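Local coordinates for Oxidored_FMN domain-containing protein (PDB 6L6J) that probably oxidises the amine 6-hydroxypseudooxynicotine, using bound FMN and a [4Fe-4S] cluster, and also holds ADP in a Rossmann-like domain, at residues 102-107 with 153-158; 210-215 with 219-224; 420-425 with 430-435. All coordinates share one frame; numbering follows the deposited sequence.

Contact 1: 102-107 with 153-158; sequences VELAHA and RDAALR. With FMN (flavin mononucleotide), chain B.
CD1 of Leu104 makes the closest contacts with Ala155 and Ala156, and does so against helix backbone as much as side chain. Leu104 CD1 lies 3.6 Å from Ala155 O and also 3.6 Å from Ala156 N, so it covers the peptide that joins the two alanines. Their methyls complete the seat: Leu104 CD1 is 4.1 Å from Ala155 CB and 4.2 Å from Ala156 CB. The other methyl, Leu104 CD2, lies 4.2 Å from Ala155 CB. The small alanines let the leucine come this close to the main chain. Leu104 reaches the helix because CG is anti to the carbonyl carbon (chi1 -73°) and CD1 continues anti to CA (chi2 -171°).

Strand 99-105 belongs to the eight-stranded parallel barrel of a TIM-barrel domain, and helix 142-162 covers it from outside. Val167 of the next strand touches both Leu104 and Ala156, which extends the apolar layer. Neighbouring residues of the strand thus serve two sides of the barrel wall. Leu104 goes outward to the helix, and Glu103 goes inward to the flavin. Glu103 is the centre of an inverse gamma turn, closed by a weak bond from Leu104 N to Val102 O. Its side chain is extended, with CG anti to the backbone N, and ends at the pyrimidine part of the isoalloxazine. FMN N3 donates to Glu103 OE2 at 2.8 Å. The other carboxylate oxygen, Glu103 OE1, lies 2.6 Å from FMN O2 and forms a long, weak ion pair with Arg224.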
loop_
_atom_site.group_PDB
_atom_site.type_symbol
_atom_site.label_atom_id
_atom_site.label_comp_id
_atom_site.label_asym_id
_atom_site.label_seq_id
_atom_site.Cartn_x
_atom_site.Cartn_y
_atom_site.Cartn_z
ATOM N N VAL A 102 -17.040 1.956 -11.499
ATOM C CA VAL A 102 -16.818 0.521 -11.187
ATOM C C VAL A 102 -15.867 -0.049 -12.240
ATOM O O VAL A 102 -16.130 0.138 -13.451
ATOM C CB VAL A 102 -18.143 -0.254 -11.114
ATOM C CG1 VAL A 102 -18.926 -0.186 -12.416
ATOM C CG2 VAL A 102 -17.925 -1.697 -10.705
ATOM N N GLU A 103 -14.802 -0.713 -11.789
ATOM C CA GLU A 103 -13.825 -1.320 -12.707
ATOM C C GLU A 103 -14.315 -2.722 -13.083
ATOM O O GLU A 103 -13.812 -3.693 -12.536
ATOM C CB GLU A 103 -12.443 -1.284 -12.067
ATOM C CG GLU A 103 -11.315 -1.423 -13.069
ATOM C CD GLU A 103 -9.961 -1.629 -12.425
ATOM O OE1 GLU A 103 -9.023 -0.974 -12.886
ATOM O OE2 GLU A 103 -9.851 -2.461 -11.464
ATOM N N LEU A 104 -15.297 -2.810 -13.973
ATOM C CA LEU A 104 -15.713 -4.092 -14.595
ATOM C C LEU A 104 -14.472 -4.745 -15.195
ATOM O O LEU A 104 -13.792 -4.087 -15.991
ATOM C CB LEU A 104 -16.780 -3.820 -15.655
ATOM C CG LEU A 104 -18.154 -3.437 -15.097
ATOM C CD1 LEU A 104 -19.191 -3.401 -16.216
ATOM C CD2 LEU A 104 -18.594 -4.396 -13.988
ATOM N N ALA A 105 -14.196 -5.984 -14.782
ATOM C CA ALA A 105 -12.902 -6.674 -14.993
ATOM C C ALA A 105 -13.128 -8.126 -15.405
ATOM O O ALA A 105 -13.998 -8.774 -14.817
ATOM C CB ALA A 105 -12.095 -6.608 -13.718
ATOM N N HIS A 106 -12.340 -8.618 -16.358
ATOM C CA HIS A 106 -12.188 -10.073 -16.628
ATOM C C HIS A 106 -10.696 -10.395 -16.630
ATOM O O HIS A 106 -9.979 -9.796 -17.459
ATOM C CB HIS A 106 -12.892 -10.528 -17.919
ATOM C CG HIS A 106 -12.996 -12.012 -17.987
ATOM N ND1 HIS A 106 -11.872 -12.825 -18.072
ATOM C CD2 HIS A 106 -14.057 -12.843 -17.906
ATOM C CE1 HIS A 106 -12.241 -14.088 -18.080
ATOM N NE2 HIS A 106 -13.579 -14.129 -17.955
ATOM N N ALA A 107 -10.274 -11.315 -15.757
ATOM C CA ALA A 107 -8.873 -11.485 -15.323
ATOM C C ALA A 107 -8.082 -12.296 -16.358
ATOM O O ALA A 107 -6.866 -12.394 -16.220
ATOM C CB ALA A 107 -8.853 -12.123 -13.952
ATOM N N ARG A 153 -20.963 -6.431 -21.810
ATOM C CA ARG A 153 -22.259 -5.751 -22.108
ATOM C C ARG A 153 -23.234 -5.947 -20.930
ATOM O O ARG A 153 -23.652 -4.947 -20.354
ATOM C CB ARG A 153 -22.803 -6.294 -23.438
ATOM C CG ARG A 153 -24.144 -5.731 -23.887
ATOM C CD ARG A 153 -24.791 -6.617 -24.947
ATOM N NE ARG A 153 -25.719 -7.627 -24.419
ATOM C CZ ARG A 153 -25.927 -8.843 -24.953
ATOM N NH1 ARG A 153 -25.265 -9.243 -26.034
ATOM N NH2 ARG A 153 -26.798 -9.670 -24.392
ATOM N N ASP A 154 -23.541 -7.189 -20.554
ATOM C CA ASP A 154 -24.566 -7.540 -19.525
ATOM C C ASP A 154 -24.152 -7.033 -18.133
ATOM O O ASP A 154 -25.002 -6.484 -17.422
ATOM C CB ASP A 154 -24.862 -9.045 -19.495
ATOM C CG ASP A 154 -25.761 -9.500 -20.631
ATOM O OD1 ASP A 154 -26.294 -8.632 -21.339
ATOM O OD2 ASP A 154 -25.929 -10.709 -20.801
ATOM N N ALA A 155 -22.896 -7.212 -17.753
ATOM C CA ALA A 155 -22.326 -6.629 -16.516
ATOM C C ALA A 155 -22.410 -5.091 -16.563
ATOM O O ALA A 155 -22.589 -4.492 -15.474
ATOM C CB ALA A 155 -20.901 -7.094 -16.316
ATOM N N ALA A 156 -22.247 -4.467 -17.741
ATOM C CA ALA A 156 -22.350 -2.993 -17.905
ATOM C C ALA A 156 -23.795 -2.578 -17.625
ATOM O O ALA A 156 -23.978 -1.630 -16.826
ATOM C CB ALA A 156 -21.906 -2.547 -19.268
ATOM N N LEU A 157 -24.769 -3.306 -18.205
ATOM C CA LEU A 157 -26.225 -3.092 -17.968
ATOM C C LEU A 157 -26.524 -3.205 -16.469
ATOM O O LEU A 157 -27.153 -2.269 -15.941
ATOM C CB LEU A 157 -27.057 -4.054 -18.823
ATOM C CG LEU A 157 -27.068 -3.706 -20.319
ATOM C CD1 LEU A 157 -27.599 -4.851 -21.171
ATOM C CD2 LEU A 157 -27.863 -2.439 -20.582
ATOM N N ARG A 158 -26.036 -4.247 -15.798
ATOM C CA ARG A 158 -26.252 -4.453 -14.343
ATOM C C ARG A 158 -25.711 -3.244 -13.566
ATOM O O ARG A 158 -26.394 -2.794 -12.601
ATOM C CB ARG A 158 -25.588 -5.743 -13.859
ATOM C CG ARG A 158 -26.268 -7.023 -14.323
ATOM C CD ARG A 158 -25.717 -8.265 -13.622
ATOM N NE ARG A 158 -26.204 -9.483 -14.262
ATOM C CZ ARG A 158 -25.621 -10.084 -15.304
ATOM N NH1 ARG A 158 -24.486 -9.629 -15.814
ATOM N NH2 ARG A 158 -26.183 -11.150 -15.834
HETATM N N1 FMN B . -5.652 -0.905 -9.688
HETATM C C2 FMN B . -6.649 -1.519 -10.402
HETATM O O2 FMN B . -6.764 -1.221 -11.595
HETATM N N3 FMN B . -7.529 -2.392 -9.893
HETATM C C4 FMN B . -7.483 -2.737 -8.596
HETATM O O4 FMN B . -8.288 -3.541 -8.131
HETATM C C4A FMN B . -6.416 -2.146 -7.740
HETATM N N5 FMN B . -6.310 -2.456 -6.425
HETATM C C5A FMN B . -5.374 -1.833 -5.674
HETATM C C6 FMN B . -5.308 -2.091 -4.307
HETATM C C7 FMN B . -4.362 -1.435 -3.545
HETATM C C7M FMN B . -4.264 -1.769 -2.107
HETATM C C8 FMN B . -3.454 -0.451 -4.147
HETATM C C8M FMN B . -2.395 0.244 -3.344
HETATM C C9 FMN B . -3.506 -0.182 -5.489
HETATM C C9A FMN B . -4.440 -0.823 -6.290
HETATM N N10 FMN B . -4.542 -0.527 -7.657
HETATM C C10 FMN B . -5.512 -1.172 -8.384
HETATM C "C1'" FMN B . -3.651 0.467 -8.337
HETATM C "C2'" FMN B . -4.144 1.881 -8.094
HETATM O "O2'" FMN B . -5.384 2.007 -8.766
HETATM C "C3'" FMN B . -3.203 2.925 -8.615
HETATM O "O3'" FMN B . -3.136 2.815 -10.037
HETATM C "C4'" FMN B . -1.791 2.846 -8.035
HETATM O "O4'" FMN B . -1.850 2.617 -6.607
HETATM C "C5'" FMN B . -0.989 4.098 -8.362
HETATM O "O5'" FMN B . -1.639 5.209 -7.768
HETATM P P FMN B . -1.184 5.745 -6.309
HETATM O O1P FMN B . 0.244 6.217 -6.468
HETATM O O2P FMN B . -2.177 6.835 -6.051
HETATM O O3P FMN B . -1.330 4.555 -5.380
#

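Contact 2: 210-215 with 219-224; sequences DVKDAV and CAVAVR. With FMN (flavin mononucleotide), chain B.
Val215 and Cys219 close the turn between helix 197-215 and strand 220-229, and here the packing is tight. Cys219 N donates to Val215 O at 2.9 Å, with a C=O...N angle of 165°, so the donor lies nearly in line with the Val215 carbonyl. Beside this bond Val215 CG2 touches Cys219 CB at 3.8 Å.

Val221 carries the packing further along the strand, and its two methyls face different helix residues. CG1, anti to the backbone N (chi1 -175°), meets Val211 CG1 at 4.0 Å. CG2 lies against the start of Lys212, 3.8 Å from Lys212 CG. A looser neighbour of Val221 CG2 is Val215 CG2, at 4.4 Å. The looser side begins at the lysine, which is partly exposed. Only its CA and first methylenes pack on the strand; the chain then bends at chi3 and leads away from the strand, and its NZ bonds to Val252 O.

At the far end of the strand segment, Arg224 turns to the cofactor. Its NH2 donates to FMN O3' at 2.7 Å and, weakly, to FMN N1 at 3.4 Å. Its NH1 forms a salt bridge with Asp257. A methionine in place of Arg224 would probably leave FMN O3' without this donor and Asp257 without this positive partner.

The segment axes run 8.6 Å apart and nearly antiparallel, at 160°. This is the return half of a beta-alpha-beta crossover of the TIM barrel. Strand 220-229 lies between strands 166-171 and 255-261. The helix is flanked by helix 142-162, whose Ala156 touches both Val211 and Val215, while Val211 also reaches Val169 of the adjacent strand.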
loop_
_atom_site.group_PDB
_atom_site.type_symbol
_atom_site.label_atom_id
_atom_site.label_comp_id
_atom_site.label_asym_id
_atom_site.label_seq_id
_atom_site.Cartn_x
_atom_site.Cartn_y
_atom_site.Cartn_z
ATOM N N ASP A 210 -19.249 -2.198 -27.435
ATOM C CA ASP A 210 -20.459 -2.912 -26.926
ATOM C C ASP A 210 -20.967 -2.227 -25.660
ATOM O O ASP A 210 -22.182 -2.061 -25.532
ATOM C CB ASP A 210 -20.210 -4.396 -26.684
ATOM C CG ASP A 210 -20.065 -5.145 -27.987
ATOM O OD1 ASP A 210 -20.205 -4.488 -29.048
ATOM O OD2 ASP A 210 -19.767 -6.355 -27.932
ATOM N N VAL A 211 -20.052 -1.825 -24.785
ATOM C CA VAL A 211 -20.379 -1.207 -23.472
ATOM C C VAL A 211 -20.908 0.215 -23.727
ATOM O O VAL A 211 -21.910 0.628 -23.092
ATOM C CB VAL A 211 -19.149 -1.209 -22.552
ATOM C CG1 VAL A 211 -19.492 -0.606 -21.203
ATOM C CG2 VAL A 211 -18.555 -2.603 -22.374
ATOM N N LYS A 212 -20.282 0.941 -24.650
ATOM C CA LYS A 212 -20.728 2.299 -25.044
ATOM C C LYS A 212 -22.162 2.204 -25.580
ATOM O O LYS A 212 -23.001 2.989 -25.132
ATOM C CB LYS A 212 -19.746 2.932 -26.029
ATOM C CG LYS A 212 -19.378 4.369 -25.685
ATOM C CD LYS A 212 -18.416 4.996 -26.669
ATOM C CE LYS A 212 -18.838 6.388 -27.093
ATOM N NZ LYS A 212 -18.129 6.809 -28.320
ATOM N N ASP A 213 -22.455 1.240 -26.447
ATOM C CA ASP A 213 -23.821 1.079 -27.023
ATOM C C ASP A 213 -24.764 0.682 -25.888
ATOM O O ASP A 213 -25.891 1.166 -25.859
ATOM C CB ASP A 213 -23.849 0.085 -28.192
ATOM C CG ASP A 213 -22.819 0.385 -29.283
ATOM O OD1 ASP A 213 -22.395 1.589 -29.409
ATOM O OD2 ASP A 213 -22.408 -0.586 -29.988
ATOM N N ALA A 214 -24.283 -0.139 -24.959
ATOM C CA ALA A 214 -25.072 -0.683 -23.831
ATOM C C ALA A 214 -25.525 0.447 -22.888
ATOM O O ALA A 214 -26.731 0.518 -22.621
ATOM C CB ALA A 214 -24.270 -1.745 -23.118
ATOM N N VAL A 215 -24.612 1.284 -22.383
ATOM C CA VAL A 215 -24.887 2.167 -21.202
ATOM C C VAL A 215 -24.448 3.619 -21.444
ATOM O O VAL A 215 -24.494 4.391 -20.460
ATOM C CB VAL A 215 -24.195 1.623 -19.934
ATOM C CG1 VAL A 215 -24.459 0.144 -19.744
ATOM C CG2 VAL A 215 -22.699 1.896 -19.911
ATOM N N CYS A 219 -24.371 6.716 -18.660
ATOM C CA CYS A 219 -23.077 6.393 -17.992
ATOM C C CYS A 219 -21.903 6.775 -18.900
ATOM O O CYS A 219 -21.963 6.477 -20.107
ATOM C CB CYS A 219 -22.972 4.916 -17.660
ATOM S SG CYS A 219 -24.354 4.327 -16.663
ATOM N N ALA A 220 -20.887 7.428 -18.345
ATOM C CA ALA A 220 -19.571 7.570 -18.999
ATOM C C ALA A 220 -18.922 6.176 -19.104
ATOM O O ALA A 220 -19.098 5.357 -18.177
ATOM C CB ALA A 220 -18.707 8.523 -18.220
ATOM N N VAL A 221 -18.239 5.884 -20.205
ATOM C CA VAL A 221 -17.484 4.609 -20.397
ATOM C C VAL A 221 -15.991 4.914 -20.320
ATOM O O VAL A 221 -15.493 5.612 -21.222
ATOM C CB VAL A 221 -17.837 3.972 -21.739
ATOM C CG1 VAL A 221 -17.166 2.624 -21.889
ATOM C CG2 VAL A 221 -19.346 3.885 -21.892
ATOM N N ALA A 222 -15.329 4.467 -19.250
ATOM C CA ALA A 222 -13.891 4.725 -19.005
ATOM C C ALA A 222 -13.050 3.565 -19.556
ATOM O O ALA A 222 -13.527 2.445 -19.595
ATOM C CB ALA A 222 -13.653 4.935 -17.530
ATOM N N VAL A 223 -11.827 3.828 -19.987
ATOM C CA VAL A 223 -10.835 2.744 -20.229
ATOM C C VAL A 223 -9.712 2.943 -19.224
ATOM O O VAL A 223 -9.110 4.043 -19.227
ATOM C CB VAL A 223 -10.302 2.726 -21.674
ATOM C CG1 VAL A 223 -9.410 1.523 -21.919
ATOM C CG2 VAL A 223 -11.442 2.718 -22.677
ATOM N N ARG A 224 -9.453 1.937 -18.386
ATOM C CA ARG A 224 -8.167 1.874 -17.661
ATOM C C ARG A 224 -7.197 1.148 -18.594
ATOM O O ARG A 224 -7.557 0.055 -19.084
ATOM C CB ARG A 224 -8.325 1.229 -16.288
ATOM C CG ARG A 224 -7.047 1.292 -15.470
ATOM C CD ARG A 224 -6.857 2.502 -14.579
ATOM N NE ARG A 224 -6.519 2.073 -13.232
ATOM C CZ ARG A 224 -5.743 2.712 -12.372
ATOM N NH1 ARG A 224 -5.165 3.853 -12.681
ATOM N NH2 ARG A 224 -5.522 2.176 -11.187
HETATM N N1 FMN B . -5.652 -0.905 -9.688
HETATM C C2 FMN B . -6.649 -1.519 -10.402
HETATM O O2 FMN B . -6.764 -1.221 -11.595
HETATM N N3 FMN B . -7.529 -2.392 -9.893
HETATM C C4 FMN B . -7.483 -2.737 -8.596
HETATM O O4 FMN B . -8.288 -3.541 -8.131
HETATM C C4A FMN B . -6.416 -2.146 -7.740
HETATM N N5 FMN B . -6.310 -2.456 -6.425
HETATM C C5A FMN B . -5.374 -1.833 -5.674
HETATM C C6 FMN B . -5.308 -2.091 -4.307
HETATM C C7 FMN B . -4.362 -1.435 -3.545
HETATM C C7M FMN B . -4.264 -1.769 -2.107
HETATM C C8 FMN B . -3.454 -0.451 -4.147
HETATM C C8M FMN B . -2.395 0.244 -3.344
HETATM C C9 FMN B . -3.506 -0.182 -5.489
HETATM C C9A FMN B . -4.440 -0.823 -6.290
HETATM N N10 FMN B . -4.542 -0.527 -7.657
HETATM C C10 FMN B . -5.512 -1.172 -8.384
HETATM C "C1'" FMN B . -3.651 0.467 -8.337
HETATM C "C2'" FMN B . -4.144 1.881 -8.094
HETATM O "O2'" FMN B . -5.384 2.007 -8.766
HETATM C "C3'" FMN B . -3.203 2.925 -8.615
HETATM O "O3'" FMN B . -3.136 2.815 -10.037
HETATM C "C4'" FMN B . -1.791 2.846 -8.035
HETATM O "O4'" FMN B . -1.850 2.617 -6.607
HETATM C "C5'" FMN B . -0.989 4.098 -8.362
HETATM O "O5'" FMN B . -1.639 5.209 -7.768
HETATM P P FMN B . -1.184 5.745 -6.309
HETATM O O1P FMN B . 0.244 6.217 -6.468
HETATM O O2P FMN B . -2.177 6.835 -6.051
HETATM O O3P FMN B . -1.330 4.555 -5.380
#

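Contact 3: 420-425 with 430-435; sequences GSEWGG and ERRLPR. With ADP (adenosine-5'-diphosphate), chain D; SO4 (sulfate ion), chain E.
Glu422 and Arg432 form a salt bridge across two loops of the Rossmann-like domain that binds ADP. The loops lie on either side of the short helix 426-430. The side chains of Glu422 and Arg432 approach from opposite directions. Arg432 runs extended from CB through CG and CD to NE, with CG anti to the carbonyl carbon. Its CD is the first atom to near the sulfate, at 3.8 Å from SO4 O2. NE then donates to SO4 O2 at 2.7 Å. At the tip the guanidinium divides its partners. NH2 bonds weakly to Glu422 OE1 at 2.8 Å and weakly to SO4 O2 at 3.1 Å. NH1 makes the straighter bond, to Glu422 OE2 at 3.2 Å with an angle of 167°, and also hydrogen-bonds to Val428 O. The carboxylate and guanidinium planes are turned 49° apart, so the pair is not coplanar. The sulfate, probably from the crystallisation liquor, sits at the guanidinium edge.

Arg431 adds positive charge near Glu422 without bonding to it; its own salt bridge is to Asp444. In the type I turn from Glu430 to Leu433, the side chains of Arg431 and Arg432 both start out toward the other loop. That loop continues from Glu422 to the nucleotide, where Gly425 CA lies 3.4 Å from ADP O3'.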
loop_
_atom_site.group_PDB
_atom_site.type_symbol
_atom_site.label_atom_id
_atom_site.label_comp_id
_atom_site.label_asym_id
_atom_site.label_seq_id
_atom_site.Cartn_x
_atom_site.Cartn_y
_atom_site.Cartn_z
ATOM N N GLY A 420 14.988 10.769 24.096
ATOM C CA GLY A 420 15.880 11.257 23.021
ATOM C C GLY A 420 15.663 12.734 22.697
ATOM O O GLY A 420 14.717 13.315 23.201
ATOM N N SER A 421 16.510 13.325 21.855
ATOM C CA SER A 421 16.473 14.770 21.500
ATOM C C SER A 421 15.541 15.010 20.310
ATOM O O SER A 421 15.427 16.189 19.901
ATOM C CB SER A 421 17.851 15.316 21.215
ATOM O OG SER A 421 18.774 14.275 20.956
ATOM N N GLU A 422 14.903 13.962 19.774
ATOM C CA GLU A 422 14.098 14.058 18.520
ATOM C C GLU A 422 12.929 13.074 18.578
ATOM O O GLU A 422 13.155 11.889 18.942
ATOM C CB GLU A 422 14.991 13.775 17.313
ATOM C CG GLU A 422 14.406 14.246 15.997
ATOM C CD GLU A 422 15.172 13.763 14.773
ATOM O OE1 GLU A 422 16.420 13.867 14.772
ATOM O OE2 GLU A 422 14.527 13.276 13.821
ATOM N N TRP A 423 11.729 13.553 18.246
ATOM C CA TRP A 423 10.488 12.732 18.210
ATOM C C TRP A 423 10.626 11.713 17.078
ATOM O O TRP A 423 11.205 12.077 16.042
ATOM C CB TRP A 423 9.251 13.625 18.035
ATOM C CG TRP A 423 9.032 14.522 19.208
ATOM C CD1 TRP A 423 9.250 15.869 19.276
ATOM C CD2 TRP A 423 8.598 14.113 20.520
ATOM N NE1 TRP A 423 8.978 16.331 20.535
ATOM C CE2 TRP A 423 8.567 15.276 21.316
ATOM C CE3 TRP A 423 8.229 12.890 21.087
ATOM C CZ2 TRP A 423 8.189 15.239 22.654
ATOM C CZ3 TRP A 423 7.865 12.856 22.412
ATOM C CH2 TRP A 423 7.843 14.019 23.182
ATOM N N GLY A 424 10.148 10.486 17.295
ATOM C CA GLY A 424 10.064 9.441 16.250
ATOM C C GLY A 424 10.498 8.055 16.717
ATOM O O GLY A 424 10.380 7.108 15.931
ATOM N N GLY A 425 10.972 7.908 17.952
ATOM C CA GLY A 425 11.489 6.616 18.437
ATOM C C GLY A 425 12.310 5.931 17.357
ATOM O O GLY A 425 13.263 6.554 16.861
ATOM N N GLU A 430 15.763 5.074 11.684
ATOM C CA GLU A 430 15.276 4.322 10.486
ATOM C C GLU A 430 15.119 5.271 9.291
ATOM O O GLU A 430 15.515 4.861 8.176
ATOM C CB GLU A 430 13.939 3.606 10.732
ATOM C CG GLU A 430 14.070 2.273 11.427
ATOM C CD GLU A 430 12.845 1.371 11.328
ATOM O OE1 GLU A 430 12.328 1.188 10.214
ATOM O OE2 GLU A 430 12.402 0.860 12.366
ATOM N N ARG A 431 14.542 6.463 9.500
ATOM C CA ARG A 431 14.229 7.431 8.397
ATOM C C ARG A 431 15.521 7.918 7.736
ATOM O O ARG A 431 15.425 8.371 6.589
ATOM C CB ARG A 431 13.426 8.649 8.872
ATOM C CG ARG A 431 14.231 9.676 9.656
ATOM C CD ARG A 431 13.351 10.718 10.306
ATOM N NE ARG A 431 12.653 11.538 9.309
ATOM C CZ ARG A 431 11.687 12.421 9.577
ATOM N NH1 ARG A 431 11.263 12.613 10.818
ATOM N NH2 ARG A 431 11.126 13.091 8.591
ATOM N N ARG A 432 16.665 7.803 8.428
ATOM C CA ARG A 432 18.018 8.194 7.931
ATOM C C ARG A 432 18.739 7.042 7.216
ATOM O O ARG A 432 19.828 7.298 6.675
ATOM C CB ARG A 432 18.874 8.691 9.101
ATOM C CG ARG A 432 18.518 10.097 9.574
ATOM C CD ARG A 432 18.952 10.285 11.001
ATOM N NE ARG A 432 18.876 11.665 11.430
ATOM C CZ ARG A 432 17.816 12.260 11.986
ATOM N NH1 ARG A 432 16.672 11.613 12.156
ATOM N NH2 ARG A 432 17.898 13.531 12.361
ATOM N N LEU A 433 18.188 5.821 7.224
ATOM C CA LEU A 433 18.744 4.682 6.441
ATOM C C LEU A 433 18.359 4.848 4.974
ATOM O O LEU A 433 17.313 5.414 4.661
ATOM C CB LEU A 433 18.205 3.355 6.977
ATOM C CG LEU A 433 18.695 2.935 8.357
ATOM C CD1 LEU A 433 17.985 1.666 8.787
ATOM C CD2 LEU A 433 20.203 2.751 8.377
ATOM N N PRO A 434 19.157 4.333 4.015
ATOM C CA PRO A 434 18.870 4.534 2.597
ATOM C C PRO A 434 17.476 4.015 2.203
ATOM O O PRO A 434 17.111 2.904 2.552
ATOM C CB PRO A 434 19.962 3.734 1.873
ATOM C CG PRO A 434 21.067 3.609 2.887
ATOM C CD PRO A 434 20.351 3.496 4.220
ATOM N N ARG A 435 16.754 4.895 1.520
ATOM C CA ARG A 435 15.443 4.770 0.819
ATOM C C ARG A 435 14.286 4.609 1.804
ATOM O O ARG A 435 13.171 4.391 1.320
ATOM C CB ARG A 435 15.493 3.827 -0.390
ATOM C CG ARG A 435 15.753 2.356 -0.161
ATOM C CD ARG A 435 16.678 1.781 -1.234
ATOM N NE ARG A 435 16.338 2.256 -2.557
ATOM C CZ ARG A 435 17.099 2.174 -3.645
ATOM N NH1 ARG A 435 18.269 1.576 -3.600
ATOM N NH2 ARG A 435 16.667 2.662 -4.798
HETATM P PB ADP D . 6.981 1.977 18.844
HETATM O O1B ADP D . 6.463 3.394 18.948
HETATM O O2B ADP D . 6.972 1.428 17.418
HETATM O O3B ADP D . 6.322 1.052 19.837
HETATM P PA ADP D . 9.686 3.039 19.224
HETATM O O1A ADP D . 9.479 3.808 17.963
HETATM O O2A ADP D . 10.942 2.272 19.397
HETATM O O3A ADP D . 8.506 1.981 19.336
HETATM O "O5'" ADP D . 9.409 4.000 20.491
HETATM C "C5'" ADP D . 10.114 3.849 21.746
HETATM C "C4'" ADP D . 10.595 5.199 22.218
HETATM O "O4'" ADP D . 10.416 5.276 23.658
HETATM C "C3'" ADP D . 12.089 5.489 21.979
HETATM O "O3'" ADP D . 12.360 6.861 21.720
HETATM C "C2'" ADP D . 12.692 5.053 23.320
HETATM O "O2'" ADP D . 14.004 5.513 23.577
HETATM C "C1'" ADP D . 11.640 5.663 24.240
HETATM N N9 ADP D . 11.721 5.220 25.632
HETATM C C8 ADP D . 12.039 3.969 26.110
HETATM N N7 ADP D . 12.049 3.904 27.418
HETATM C C5 ADP D . 11.741 5.199 27.832
HETATM C C6 ADP D . 11.594 5.793 29.107
HETATM N N6 ADP D . 11.729 5.135 30.251
HETATM N N1 ADP D . 11.272 7.109 29.162
HETATM C C2 ADP D . 11.115 7.771 28.011
HETATM N N3 ADP D . 11.219 7.319 26.765
HETATM C C4 ADP D . 11.535 6.015 26.739
HETATM S S SO4 E . 21.820 14.346 11.165
HETATM O O1 SO4 E . 21.156 15.638 10.963
HETATM O O2 SO4 E . 20.917 13.405 11.839
HETATM O O3 SO4 E . 22.197 13.799 9.864
HETATM O O4 SO4 E . 23.015 14.541 11.983
#

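Overall arrangement
Contacts 1 and 2 are buried in the TIM-barrel domain; contact 3 lies at the surface of the Rossmann-like domain. The first two share the barrel sheet, each joining a strand to an outer helix. Their centres are 10 Å apart, and they touch where Ala156 CB meets Val211 CG1 at 3.7 Å. Both pack through apolar groups outside the barrel and send a polar residue inward to the same FMN. Contact 3 joins two loops through charge instead, with Gly424 and Gly425 in the ADP pocket. Its centre is about 46 Å from that of contact 1 and about 49 Å from that of contact 2, across the chain's centre.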